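Local coordinates for protein acyl-coenzyme A oxidase acox-1.2 (Caenorhabditis elegans, PDB 5K3J) that desaturates the CoA-activated five-carbon omega side chain of ascaroside pheromones with FAD and oxygen, the opening step of their peroxisomal beta-oxidation, at residues Gly301-His306 with Tyr422-Gly427; Ile353-Glu358 with Arg532-Glu537; Arg4-Gly9 with Glu13-Arg18; Met20-Thr25 with Lys552-Asp557. All coordinates share one frame; numbering follows the deposited sequence.

The chain begins with contact 3, a short local closure in which the N-terminal loop 4-9 folds back on helix 12-18. Directly after it, loop 20-25 opens contact 4, which closes only at helix 549-569, more than 500 residues later, and so spans both remaining contacts. Contact 1 pairs helix 287-315 with helix 418-426; contact 2 starts between them, on helix 343-363, and closes on helix 520-543, so the two cross along the chain. They also meet in space, where Leu302 CD2 packs on Ile353 CD1. Contacts 3 and 4 are joined by the Arg4-Asp24 salt bridge. Contact 1 ties two C-alpha1 helices together, contact 2 ties C-alpha1 to the C-terminal helices, and contact 4 brings the N-terminal segment onto the latter.

Contact 1 of 4, residues Gly301-His306 with Tyr422-Gly427; sequences GLFLAH and YGIAIG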
loop_
_atom_site.group_PDB
_atom_site.type_symbol
_atom_site.label_atom_id
_atom_site.label_comp_id
_atom_site.label_asym_id
_atom_site.label_seq_id
_atom_site.Cartn_x
_atom_site.Cartn_y
_atom_site.Cartn_z
ATOM N N GLY A 301 -8.835 -11.705 6.993
ATOM C CA GLY A 301 -8.116 -12.269 8.115
ATOM C C GLY A 301 -7.080 -13.267 7.629
ATOM O O GLY A 301 -6.025 -13.427 8.245
ATOM N N LEU A 302 -7.358 -13.910 6.496
ATOM C CA LEU A 302 -6.491 -14.970 5.976
ATOM C C LEU A 302 -5.352 -14.455 5.084
ATOM O O LEU A 302 -4.228 -14.944 5.196
ATOM C CB LEU A 302 -7.324 -16.006 5.217
ATOM C CG LEU A 302 -8.183 -16.900 6.118
ATOM C CD1 LEU A 302 -9.158 -17.755 5.317
ATOM C CD2 LEU A 302 -7.294 -17.781 6.985
ATOM N N PHE A 303 -5.635 -13.492 4.206
ATOM C CA PHE A 303 -4.589 -12.789 3.456
ATOM C C PHE A 303 -3.487 -12.304 4.395
ATOM O O PHE A 303 -2.297 -12.472 4.131
ATOM C CB PHE A 303 -5.160 -11.574 2.729
ATOM C CG PHE A 303 -6.014 -11.896 1.541
ATOM C CD1 PHE A 303 -5.628 -12.840 0.602
ATOM C CD2 PHE A 303 -7.207 -11.217 1.350
ATOM C CE1 PHE A 303 -6.431 -13.100 -0.502
ATOM C CE2 PHE A 303 -8.009 -11.475 0.257
ATOM C CZ PHE A 303 -7.619 -12.420 -0.671
ATOM N N LEU A 304 -3.917 -11.676 5.486
ATOM C CA LEU A 304 -3.024 -11.102 6.482
ATOM C C LEU A 304 -2.207 -12.194 7.149
ATOM O O LEU A 304 -1.013 -12.026 7.385
ATOM C CB LEU A 304 -3.822 -10.323 7.530
ATOM C CG LEU A 304 -3.043 -9.567 8.599
ATOM C CD1 LEU A 304 -1.938 -8.763 7.950
ATOM C CD2 LEU A 304 -3.980 -8.658 9.379
ATOM N N ALA A 305 -2.852 -13.315 7.454
ATOM C CA ALA A 305 -2.139 -14.464 7.986
ATOM C C ALA A 305 -1.099 -14.946 6.977
ATOM O O ALA A 305 0.022 -15.291 7.343
ATOM C CB ALA A 305 -3.112 -15.571 8.328
ATOM N N HIS A 306 -1.492 -14.960 5.707
ATOM C CA HIS A 306 -0.614 -15.337 4.605
ATOM C C HIS A 306 0.641 -14.463 4.585
ATOM O O HIS A 306 1.757 -14.965 4.458
ATOM C CB HIS A 306 -1.386 -15.231 3.282
ATOM C CG HIS A 306 -0.623 -15.678 2.072
ATOM N ND1 HIS A 306 -1.248 -16.220 0.971
ATOM C CD2 HIS A 306 0.697 -15.639 1.772
ATOM C CE1 HIS A 306 -0.346 -16.512 0.052
ATOM N NE2 HIS A 306 0.843 -16.170 0.512
ATOM N N TYR A 422 -0.799 -7.812 -0.968
ATOM C CA TYR A 422 -1.232 -6.473 -0.622
ATOM C C TYR A 422 -2.143 -5.935 -1.715
ATOM O O TYR A 422 -3.260 -5.499 -1.438
ATOM C CB TYR A 422 -0.062 -5.519 -0.433
ATOM C CG TYR A 422 -0.538 -4.117 -0.165
ATOM C CD1 TYR A 422 -1.084 -3.781 1.065
ATOM C CD2 TYR A 422 -0.499 -3.147 -1.156
ATOM C CE1 TYR A 422 -1.556 -2.512 1.314
ATOM C CE2 TYR A 422 -0.968 -1.870 -0.917
ATOM C CZ TYR A 422 -1.497 -1.560 0.323
ATOM O OH TYR A 422 -1.972 -0.298 0.591
ATOM N N GLY A 423 -1.669 -5.981 -2.960
ATOM C CA GLY A 423 -2.433 -5.481 -4.096
ATOM C C GLY A 423 -3.817 -6.094 -4.206
ATOM O O GLY A 423 -4.792 -5.404 -4.492
ATOM N N ILE A 424 -3.898 -7.398 -3.970
ATOM C CA ILE A 424 -5.163 -8.123 -4.042
ATOM C C ILE A 424 -6.152 -7.681 -2.957
ATOM O O ILE A 424 -7.256 -7.220 -3.260
ATOM C CB ILE A 424 -4.935 -9.649 -3.928
ATOM C CG1 ILE A 424 -4.335 -10.200 -5.223
ATOM C CG2 ILE A 424 -6.232 -10.366 -3.616
ATOM C CD1 ILE A 424 -5.211 -9.983 -6.438
ATOM N N ALA A 425 -5.744 -7.805 -1.699
ATOM C CA ALA A 425 -6.639 -7.571 -0.572
ATOM C C ALA A 425 -7.047 -6.108 -0.418
ATOM O O ALA A 425 -8.188 -5.817 -0.060
ATOM C CB ALA A 425 -5.993 -8.063 0.707
ATOM N N ILE A 426 -6.115 -5.196 -0.689
ATOM C CA ILE A 426 -6.351 -3.766 -0.487
ATOM C C ILE A 426 -7.518 -3.273 -1.337
ATOM O O ILE A 426 -8.132 -2.251 -1.031
ATOM C CB ILE A 426 -5.094 -2.921 -0.808
ATOM C CG1 ILE A 426 -5.207 -1.519 -0.198
ATOM C CG2 ILE A 426 -4.845 -2.851 -2.316
ATOM C CD1 ILE A 426 -5.444 -1.518 1.285
ATOM N N GLY A 427 -7.831 -4.009 -2.400
ATOM C CA GLY A 427 -9.012 -3.732 -3.196
ATOM C C GLY A 427 -10.270 -3.814 -2.352
ATOM O O GLY A 427 -11.290 -3.201 -2.667
#
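Phe303 meets Ala425 and Ile424 through apolar contacts alone, with 6.9 Å between Phe303 CA and Ala425 CA. The Ala425 methyl approaches one side of the ring obliquely, Phe303 CD2 standing 3.4 Å from Ala425 CB. At the far end of the ring, Phe303 CZ reaches Ile424 CG2 at 3.8 Å, and the two side chains cross at about a right angle. Ile424 uses this methyl because CG2 is anti to its backbone N, while CG1, beside that N (chi1 -74°), carries CD1 away from the phenylalanine. The contact joins helix 287-315 to helix 418-426 in a buried part of the C-alpha1 domain of the acyl-CoA oxidase fold, and the Phe303 side chain is about 5 Å from the bound ascaroside-CoA. With a serine in place of Phe303, both methyls would probably lose their apolar partner and a gap would open between the helices beside the substrate. Among aromatic contacts, Tyr106 packs edge-to-face with Phe303. Polar links lie round the apolar patch: Gln300 NE2 bonds to Ala425 O, bridging the same two helices, whereas Tyr422 OH and Gly423 O are hydrogen-bonded to Glu401 and Tyr412 of the second subunit.

Contact 2 of 4, residues Ile353-Glu358 with Arg532-Glu537; sequences IFTGFE and RLFIIE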
loop_
_atom_site.group_PDB
_atom_site.type_symbol
_atom_site.label_atom_id
_atom_site.label_comp_id
_atom_site.label_asym_id
_atom_site.label_seq_id
_atom_site.Cartn_x
_atom_site.Cartn_y
_atom_site.Cartn_z
ATOM N N ILE A 353 -10.671 -13.290 11.908
ATOM C CA ILE A 353 -11.201 -14.573 11.450
ATOM C C ILE A 353 -12.331 -15.071 12.349
ATOM O O ILE A 353 -13.357 -15.553 11.861
ATOM C CB ILE A 353 -10.080 -15.632 11.373
ATOM C CG1 ILE A 353 -9.210 -15.375 10.142
ATOM C CG2 ILE A 353 -10.653 -17.044 11.325
ATOM C CD1 ILE A 353 -7.928 -16.174 10.123
ATOM N N PHE A 354 -12.149 -14.936 13.659
ATOM C CA PHE A 354 -13.179 -15.331 14.616
ATOM C C PHE A 354 -14.376 -14.396 14.518
ATOM O O PHE A 354 -15.523 -14.815 14.675
ATOM C CB PHE A 354 -12.621 -15.333 16.039
ATOM C CG PHE A 354 -11.488 -16.297 16.239
ATOM C CD1 PHE A 354 -11.465 -17.500 15.560
ATOM C CD2 PHE A 354 -10.441 -15.998 17.097
ATOM C CE1 PHE A 354 -10.429 -18.388 15.732
ATOM C CE2 PHE A 354 -9.399 -16.883 17.274
ATOM C CZ PHE A 354 -9.393 -18.081 16.589
ATOM N N THR A 355 -14.096 -13.125 14.260
ATOM C CA THR A 355 -15.139 -12.145 14.001
ATOM C C THR A 355 -15.858 -12.511 12.707
ATOM O O THR A 355 -17.057 -12.275 12.556
ATOM C CB THR A 355 -14.555 -10.718 13.909
ATOM O OG1 THR A 355 -13.833 -10.417 15.111
ATOM C CG2 THR A 355 -15.653 -9.685 13.714
ATOM N N GLY A 356 -15.109 -13.102 11.779
ATOM C CA GLY A 356 -15.655 -13.537 10.509
ATOM C C GLY A 356 -16.614 -14.707 10.639
ATOM O O GLY A 356 -17.624 -14.759 9.939
ATOM N N PHE A 357 -16.301 -15.644 11.532
ATOM C CA PHE A 357 -17.156 -16.811 11.753
ATOM C C PHE A 357 -18.551 -16.418 12.221
ATOM O O PHE A 357 -19.541 -17.020 11.803
ATOM C CB PHE A 357 -16.533 -17.770 12.776
ATOM C CG PHE A 357 -15.583 -18.762 12.174
ATOM C CD1 PHE A 357 -16.028 -19.674 11.235
ATOM C CD2 PHE A 357 -14.255 -18.792 12.553
ATOM C CE1 PHE A 357 -15.168 -20.585 10.676
ATOM C CE2 PHE A 357 -13.393 -19.706 11.994
ATOM C CZ PHE A 357 -13.848 -20.600 11.057
ATOM N N GLU A 358 -18.629 -15.417 13.091
ATOM C CA GLU A 358 -19.916 -14.966 13.607
ATOM C C GLU A 358 -20.778 -14.339 12.511
ATOM O O GLU A 358 -21.939 -14.707 12.348
ATOM C CB GLU A 358 -19.720 -13.969 14.751
ATOM C CG GLU A 358 -19.140 -14.568 16.019
ATOM C CD GLU A 358 -19.271 -13.636 17.209
ATOM O OE1 GLU A 358 -19.964 -12.603 17.083
ATOM O OE2 GLU A 358 -18.680 -13.933 18.269
ATOM N N ARG A 532 -14.423 -2.004 16.222
ATOM C CA ARG A 532 -13.218 -2.471 16.881
ATOM C C ARG A 532 -13.601 -3.118 18.199
ATOM O O ARG A 532 -12.987 -4.094 18.628
ATOM C CB ARG A 532 -12.226 -1.331 17.101
ATOM C CG ARG A 532 -11.519 -0.880 15.833
ATOM C CD ARG A 532 -10.018 -0.812 16.036
ATOM N NE ARG A 532 -9.501 0.532 15.813
ATOM C CZ ARG A 532 -8.224 0.868 15.952
ATOM N NH1 ARG A 532 -7.333 -0.046 16.313
ATOM N NH2 ARG A 532 -7.832 2.116 15.730
ATOM N N LEU A 533 -14.629 -2.566 18.834
ATOM C CA LEU A 533 -15.193 -3.162 20.035
ATOM C C LEU A 533 -15.715 -4.557 19.727
ATOM O O LEU A 533 -15.478 -5.497 20.485
ATOM C CB LEU A 533 -16.311 -2.283 20.605
ATOM C CG LEU A 533 -17.285 -2.910 21.609
ATOM C CD1 LEU A 533 -16.566 -3.457 22.837
ATOM C CD2 LEU A 533 -18.344 -1.900 22.023
ATOM N N PHE A 534 -16.417 -4.687 18.604
ATOM C CA PHE A 534 -17.017 -5.961 18.219
ATOM C C PHE A 534 -15.970 -7.028 17.923
ATOM O O PHE A 534 -16.112 -8.174 18.348
ATOM C CB PHE A 534 -17.922 -5.780 16.999
ATOM C CG PHE A 534 -18.646 -7.033 16.595
ATOM C CD1 PHE A 534 -19.884 -7.338 17.136
ATOM C CD2 PHE A 534 -18.086 -7.907 15.676
ATOM C CE1 PHE A 534 -20.549 -8.493 16.770
ATOM C CE2 PHE A 534 -18.745 -9.059 15.307
ATOM C CZ PHE A 534 -19.982 -9.353 15.856
ATOM N N ILE A 535 -14.938 -6.649 17.176
ATOM C CA ILE A 535 -13.845 -7.558 16.837
ATOM C C ILE A 535 -13.240 -8.165 18.100
ATOM O O ILE A 535 -12.940 -9.360 18.150
ATOM C CB ILE A 535 -12.746 -6.838 16.024
ATOM C CG1 ILE A 535 -13.291 -6.413 14.659
ATOM C CG2 ILE A 535 -11.529 -7.732 15.841
ATOM C CD1 ILE A 535 -12.449 -5.373 13.952
ATOM N N ILE A 536 -13.089 -7.334 19.126
ATOM C CA ILE A 536 -12.557 -7.764 20.413
ATOM C C ILE A 536 -13.478 -8.771 21.106
ATOM O O ILE A 536 -13.025 -9.829 21.550
ATOM C CB ILE A 536 -12.332 -6.557 21.336
ATOM C CG1 ILE A 536 -11.231 -5.664 20.764
ATOM C CG2 ILE A 536 -11.970 -7.011 22.739
ATOM C CD1 ILE A 536 -10.961 -4.430 21.587
ATOM N N GLU A 537 -14.764 -8.437 21.192
ATOM C CA GLU A 537 -15.755 -9.313 21.814
ATOM C C GLU A 537 -15.809 -10.668 21.127
ATOM O O GLU A 537 -15.784 -11.715 21.778
ATOM C CB GLU A 537 -17.143 -8.672 21.777
ATOM C CG GLU A 537 -17.243 -7.330 22.462
ATOM C CD GLU A 537 -18.672 -6.842 22.545
ATOM O OE1 GLU A 537 -19.173 -6.299 21.537
ATOM O OE2 GLU A 537 -19.298 -7.015 23.613
#
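Thr355 turns CG2 anti to its backbone N and keeps OG1 beside it (chi1 -56°), while Phe534 has CG anti to its own N (chi1 -176°), and these settings bring the methyl to the ring. Thr355 CG2 sits at the ring edge, close to the ring plane, 3.5 Å from Phe534 CE2. Its OG1 lies against Ile535 of the other helix, 3.3 Å from Ile535 O without a hydrogen bond, and is bonded instead to Ala351 O of its own helix. Glu358, extended beyond CG, reaches obliquely toward the CZ end of the ring and places OE1 3.5 Å from Phe534 CZ, the carboxylate and ring planes standing 83° apart. The same OE1 forms a salt bridge with Arg541, further along helix 520-543, so the ring lies beside an ion pair. Replacing Phe534 with an alanine would probably leave the Thr355 methyl without its packing partner and the Glu358 carboxylate less confined beside Arg541. The axes of the two helical segments pass 8.9 Å apart, and Leu384 and Leu388 of helix 379-405 pack alongside. In this acyl-CoA oxidase the near-perpendicular crossing of helix 343-363 with helix 520-543 joins the C-alpha1 domain to the C-terminal helical domain.

Contact 3 of 4, residues Arg4-Gly9 with Glu13-Arg18; sequences RSIRDG and ELLEER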
loop_
_atom_site.group_PDB
_atom_site.type_symbol
_atom_site.label_atom_id
_atom_site.label_comp_id
_atom_site.label_asym_id
_atom_site.label_seq_id
_atom_site.Cartn_x
_atom_site.Cartn_y
_atom_site.Cartn_z
ATOM N N ARG A 4 3.265 -29.482 13.991
ATOM C CA ARG A 4 3.090 -30.505 12.964
ATOM C C ARG A 4 3.740 -30.125 11.631
ATOM O O ARG A 4 3.714 -30.906 10.678
ATOM C CB ARG A 4 1.597 -30.784 12.757
ATOM C CG ARG A 4 1.252 -32.258 12.616
ATOM C CD ARG A 4 1.565 -33.038 13.891
ATOM N NE ARG A 4 0.457 -33.024 14.842
ATOM C CZ ARG A 4 0.463 -33.673 16.003
ATOM N NH1 ARG A 4 -0.589 -33.609 16.808
ATOM N NH2 ARG A 4 1.523 -34.387 16.363
ATOM N N SER A 5 4.328 -28.933 11.569
ATOM C CA SER A 5 4.932 -28.435 10.335
ATOM C C SER A 5 6.431 -28.737 10.278
ATOM O O SER A 5 7.135 -28.280 9.377
ATOM C CB SER A 5 4.688 -26.932 10.195
ATOM O OG SER A 5 3.309 -26.634 10.326
ATOM N N ILE A 6 6.906 -29.510 11.251
ATOM C CA ILE A 6 8.291 -29.966 11.287
ATOM C C ILE A 6 8.518 -31.122 10.312
ATOM O O ILE A 6 7.752 -32.083 10.303
ATOM C CB ILE A 6 8.683 -30.421 12.707
ATOM C CG1 ILE A 6 8.666 -29.236 13.676
ATOM C CG2 ILE A 6 10.046 -31.093 12.703
ATOM C CD1 ILE A 6 8.730 -29.638 15.136
ATOM N N ARG A 7 9.562 -31.024 9.492
ATOM C CA ARG A 7 9.887 -32.075 8.526
ATOM C C ARG A 7 11.390 -32.348 8.489
ATOM O O ARG A 7 12.182 -31.587 9.051
ATOM C CB ARG A 7 9.399 -31.695 7.125
ATOM C CG ARG A 7 7.926 -31.325 7.043
ATOM C CD ARG A 7 7.025 -32.545 7.017
ATOM N NE ARG A 7 5.628 -32.168 7.208
ATOM C CZ ARG A 7 4.596 -32.972 6.974
ATOM N NH1 ARG A 7 3.359 -32.541 7.179
ATOM N NH2 ARG A 7 4.801 -34.205 6.528
ATOM N N ASP A 8 11.777 -33.437 7.829
ATOM C CA ASP A 8 13.188 -33.761 7.637
ATOM C C ASP A 8 13.771 -32.910 6.516
ATOM O O ASP A 8 13.160 -32.760 5.458
ATOM C CB ASP A 8 13.378 -35.250 7.321
ATOM C CG ASP A 8 13.098 -36.147 8.518
ATOM O OD1 ASP A 8 12.976 -35.622 9.644
ATOM O OD2 ASP A 8 13.010 -37.381 8.335
ATOM N N GLY A 9 14.954 -32.353 6.754
ATOM C CA GLY A 9 15.623 -31.527 5.766
ATOM C C GLY A 9 15.375 -30.047 5.988
ATOM O O GLY A 9 15.933 -29.205 5.284
ATOM N N GLU A 13 17.376 -23.272 11.547
ATOM C CA GLU A 13 16.893 -21.966 11.979
ATOM C C GLU A 13 15.400 -22.029 12.301
ATOM O O GLU A 13 14.951 -21.511 13.325
ATOM C CB GLU A 13 17.156 -20.909 10.902
ATOM C CG GLU A 13 18.614 -20.768 10.476
ATOM C CD GLU A 13 19.430 -19.902 11.415
ATOM O OE1 GLU A 13 19.068 -19.793 12.604
ATOM O OE2 GLU A 13 20.437 -19.326 10.954
ATOM N N LEU A 14 14.636 -22.675 11.425
ATOM C CA LEU A 14 13.202 -22.832 11.636
ATOM C C LEU A 14 12.877 -24.036 12.514
ATOM O O LEU A 14 11.861 -24.048 13.212
ATOM C CB LEU A 14 12.470 -22.964 10.301
ATOM C CG LEU A 14 12.209 -21.667 9.536
ATOM C CD1 LEU A 14 11.110 -21.863 8.499
ATOM C CD2 LEU A 14 11.854 -20.533 10.487
ATOM N N LEU A 15 13.736 -25.051 12.471
ATOM C CA LEU A 15 13.522 -26.253 13.266
ATOM C C LEU A 15 13.553 -25.945 14.758
ATOM O O LEU A 15 12.764 -26.490 15.529
ATOM C CB LEU A 15 14.568 -27.319 12.935
ATOM C CG LEU A 15 14.402 -28.635 13.697
ATOM C CD1 LEU A 15 13.035 -29.239 13.424
ATOM C CD2 LEU A 15 15.509 -29.625 13.350
ATOM N N GLU A 16 14.465 -25.062 15.156
ATOM C CA GLU A 16 14.631 -24.727 16.564
ATOM C C GLU A 16 13.546 -23.757 17.020
ATOM O O GLU A 16 13.288 -23.620 18.214
ATOM C CB GLU A 16 16.023 -24.138 16.824
ATOM C CG GLU A 16 16.207 -22.701 16.370
ATOM C CD GLU A 16 17.561 -22.137 16.766
ATOM O OE1 GLU A 16 18.408 -22.910 17.264
ATOM O OE2 GLU A 16 17.780 -20.919 16.582
ATOM N N GLU A 17 12.909 -23.094 16.058
ATOM C CA GLU A 17 11.778 -22.214 16.335
ATOM C C GLU A 17 10.506 -23.024 16.570
ATOM O O GLU A 17 9.641 -22.629 17.352
ATOM C CB GLU A 17 11.567 -21.229 15.183
ATOM C CG GLU A 17 12.638 -20.156 15.071
ATOM C CD GLU A 17 12.532 -19.099 16.153
ATOM O OE1 GLU A 17 11.450 -18.974 16.768
ATOM O OE2 GLU A 17 13.532 -18.389 16.387
ATOM N N ARG A 18 10.404 -24.163 15.891
ATOM C CA ARG A 18 9.219 -25.008 15.973
ATOM C C ARG A 18 9.300 -25.978 17.144
ATOM O O ARG A 18 8.283 -26.496 17.605
ATOM C CB ARG A 18 9.026 -25.770 14.661
ATOM C CG ARG A 18 8.642 -24.875 13.499
ATOM C CD ARG A 18 8.774 -25.586 12.160
ATOM N NE ARG A 18 8.339 -24.725 11.064
ATOM C CZ ARG A 18 8.506 -25.005 9.775
ATOM N NH1 ARG A 18 9.108 -26.129 9.403
ATOM N NH2 ARG A 18 8.070 -24.155 8.853
#
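Ile6 CA comes within 6.7 Å of Leu15 CA, where the irregular N-terminal loop 4-9 runs beside helix 12-18. Gly9, with a positive phi of 97°, turns the backbone at the end of this segment, shortly before the helix begins. Ile6 supplies the apolar part of the contact with two branches. Its CG2 meets the CD1 methyl of Leu15 at 3.6 Å, the side chains crossing at about a right angle. Its CG1 lies against the aliphatic base of Arg18, 3.6 Å from Arg18 CB, the two chains sliding past each other in opposite directions. Arg18 is extended from CG to NE (chi2 167°), which carries the guanidinium along to Ser5. There Ser5 CB lies over the centre of one guanidinium face, 4.3 Å above the plane, and Ser5 O is also placed over a face, an approach whose angle is too poor for a hydrogen bond to NH1. The polar partners of Arg18 lie outside the two segments: Asp606 at NE, Asp10 at NH1 and Arg622 O at NH2. The arginine thus joins apolar packing through its stem to charge pairing at its head, and the two acidic neighbours probably favour its positive charge.

Contact 4 of 4, residues Met20-Thr25 with Lys552-Asp557; sequences MATFDT and KEVLTD
One face of the Phe23 ring carries Val554 CG2, 3.9 Å above the ring plane and displaced toward the rim. The other methyl of the same valine, CG1, comes to the CD1 corner of the ring, 3.7 Å from Phe23 CD1, and the two side chains cross at about a right angle. Phe23 has CG between its backbone N and carbonyl carbon (chi1 66°), a setting that raises the ring from the extended backbone to meet the helix. Thr22 adds a smaller contact, its OG1 beside Val554 CG1, with the two side chains running past each other in opposite directions. No hydrogen bond links the segments, and Val554 itself is poorly ordered, so the placing of its methyls is to be read with caution. Next along the chain, Asp24 is the N-cap of helix 25-32, its OD1 accepting a bond from Asp26 N. The loop before helix 25-32 thus follows helix 12-18 and rests on helix 549-569. Met28 of helix 25-32 touches both Phe23 and Val554, and Ser603 and Leu604 of helix 601-606 pack against Phe23, which is buried among these three helices.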
loop_
_atom_site.group_PDB
_atom_site.type_symbol
_atom_site.label_atom_id
_atom_site.label_comp_id
_atom_site.label_asym_id
_atom_site.label_seq_id
_atom_site.Cartn_x
_atom_site.Cartn_y
_atom_site.Cartn_z
ATOM N N MET A 20 9.993 -24.995 19.887
ATOM C CA MET A 20 9.532 -24.138 20.974
ATOM C C MET A 20 8.007 -24.082 21.057
ATOM O O MET A 20 7.456 -23.269 21.800
ATOM C CB MET A 20 10.074 -22.715 20.806
ATOM C CG MET A 20 11.577 -22.629 20.589
ATOM S SD MET A 20 12.183 -20.941 20.366
ATOM C CE MET A 20 12.305 -20.380 22.062
ATOM N N ALA A 21 7.327 -24.937 20.299
ATOM C CA ALA A 21 5.864 -24.920 20.252
ATOM C C ALA A 21 5.245 -25.355 21.581
ATOM O O ALA A 21 5.557 -26.429 22.094
ATOM C CB ALA A 21 5.366 -25.813 19.123
ATOM N N THR A 22 4.365 -24.523 22.129
ATOM C CA THR A 22 3.725 -24.824 23.401
ATOM C C THR A 22 2.272 -25.221 23.232
ATOM O O THR A 22 1.456 -25.011 24.129
ATOM C CB THR A 22 3.830 -23.600 24.379
ATOM O OG1 THR A 22 2.717 -22.740 24.145
ATOM C CG2 THR A 22 5.124 -22.863 24.159
ATOM N N PHE A 23 1.969 -25.798 22.078
ATOM C CA PHE A 23 0.623 -26.254 21.784
ATOM C C PHE A 23 0.635 -27.177 20.564
ATOM O O PHE A 23 1.689 -27.387 19.951
ATOM C CB PHE A 23 -0.331 -25.079 21.537
ATOM C CG PHE A 23 -0.017 -24.288 20.296
ATOM C CD1 PHE A 23 0.918 -23.261 20.314
ATOM C CD2 PHE A 23 -0.669 -24.569 19.113
ATOM C CE1 PHE A 23 1.193 -22.539 19.165
ATOM C CE2 PHE A 23 -0.396 -23.853 17.966
ATOM C CZ PHE A 23 0.536 -22.837 17.992
ATOM N N ASP A 24 -0.528 -27.733 20.215
ATOM C CA ASP A 24 -0.650 -28.583 19.035
ATOM C C ASP A 24 -1.196 -27.761 17.870
ATOM O O ASP A 24 -2.239 -27.113 17.986
ATOM C CB ASP A 24 -1.551 -29.776 19.323
ATOM C CG ASP A 24 -1.306 -30.934 18.371
ATOM O OD1 ASP A 24 -1.298 -30.713 17.139
ATOM O OD2 ASP A 24 -1.112 -32.077 18.848
ATOM N N THR A 25 -0.488 -27.803 16.746
ATOM C CA THR A 25 -0.824 -26.976 15.593
ATOM C C THR A 25 -1.897 -27.611 14.721
ATOM O O THR A 25 -2.500 -26.941 13.882
ATOM C CB THR A 25 0.418 -26.690 14.729
ATOM O OG1 THR A 25 0.969 -27.924 14.254
ATOM C CG2 THR A 25 1.467 -25.946 15.541
ATOM N N LYS A 552 -5.806 -22.669 24.290
ATOM C CA LYS A 552 -6.558 -21.603 24.940
ATOM C C LYS A 552 -5.635 -20.575 25.601
ATOM O O LYS A 552 -6.028 -19.427 25.814
ATOM C CB LYS A 552 -7.516 -22.183 25.981
ATOM C CG LYS A 552 -8.606 -21.215 26.415
ATOM C CD LYS A 552 -9.265 -21.631 27.718
ATOM C CE LYS A 552 -10.323 -20.616 28.123
ATOM N NZ LYS A 552 -10.719 -20.745 29.551
ATOM N N GLU A 553 -4.412 -20.988 25.923
ATOM C CA GLU A 553 -3.461 -20.104 26.595
ATOM C C GLU A 553 -2.635 -19.270 25.619
ATOM O O GLU A 553 -2.297 -18.125 25.914
ATOM C CB GLU A 553 -2.528 -20.913 27.498
ATOM C CG GLU A 553 -3.193 -21.456 28.754
ATOM C CD GLU A 553 -2.223 -22.195 29.661
ATOM O OE1 GLU A 553 -1.008 -22.173 29.375
ATOM O OE2 GLU A 553 -2.672 -22.796 30.660
ATOM N N VAL A 554 -2.302 -19.837 24.463
ATOM C CA VAL A 554 -1.555 -19.082 23.463
ATOM C C VAL A 554 -2.469 -18.088 22.755
ATOM O O VAL A 554 -2.022 -17.037 22.292
ATOM C CB VAL A 554 -0.881 -20.005 22.421
ATOM C CG1 VAL A 554 0.200 -20.845 23.074
ATOM C CG2 VAL A 554 -1.903 -20.890 21.742
ATOM N N LEU A 555 -3.753 -18.428 22.680
ATOM C CA LEU A 555 -4.756 -17.539 22.113
ATOM C C LEU A 555 -5.083 -16.424 23.100
ATOM O O LEU A 555 -5.475 -15.326 22.701
ATOM C CB LEU A 555 -6.023 -18.312 21.741
ATOM C CG LEU A 555 -5.999 -19.170 20.473
ATOM C CD1 LEU A 555 -7.398 -19.681 20.164
ATOM C CD2 LEU A 555 -5.437 -18.388 19.295
ATOM N N THR A 556 -4.923 -16.718 24.388
ATOM C CA THR A 556 -5.102 -15.719 25.437
ATOM C C THR A 556 -3.952 -14.725 25.410
ATOM O O THR A 556 -4.141 -13.531 25.643
ATOM C CB THR A 556 -5.186 -16.364 26.834
ATOM O OG1 THR A 556 -6.210 -17.365 26.833
ATOM C CG2 THR A 556 -5.510 -15.318 27.896
ATOM N N ASP A 557 -2.757 -15.236 25.130
ATOM C CA ASP A 557 -1.579 -14.397 24.946
ATOM C C ASP A 557 -1.817 -13.411 23.807
ATOM O O ASP A 557 -1.625 -12.206 23.964
ATOM C CB ASP A 557 -0.342 -15.250 24.654
ATOM C CG ASP A 557 0.108 -16.061 25.855
ATOM O OD1 ASP A 557 0.032 -15.543 26.989
ATOM O OD2 ASP A 557 0.541 -17.218 25.667
#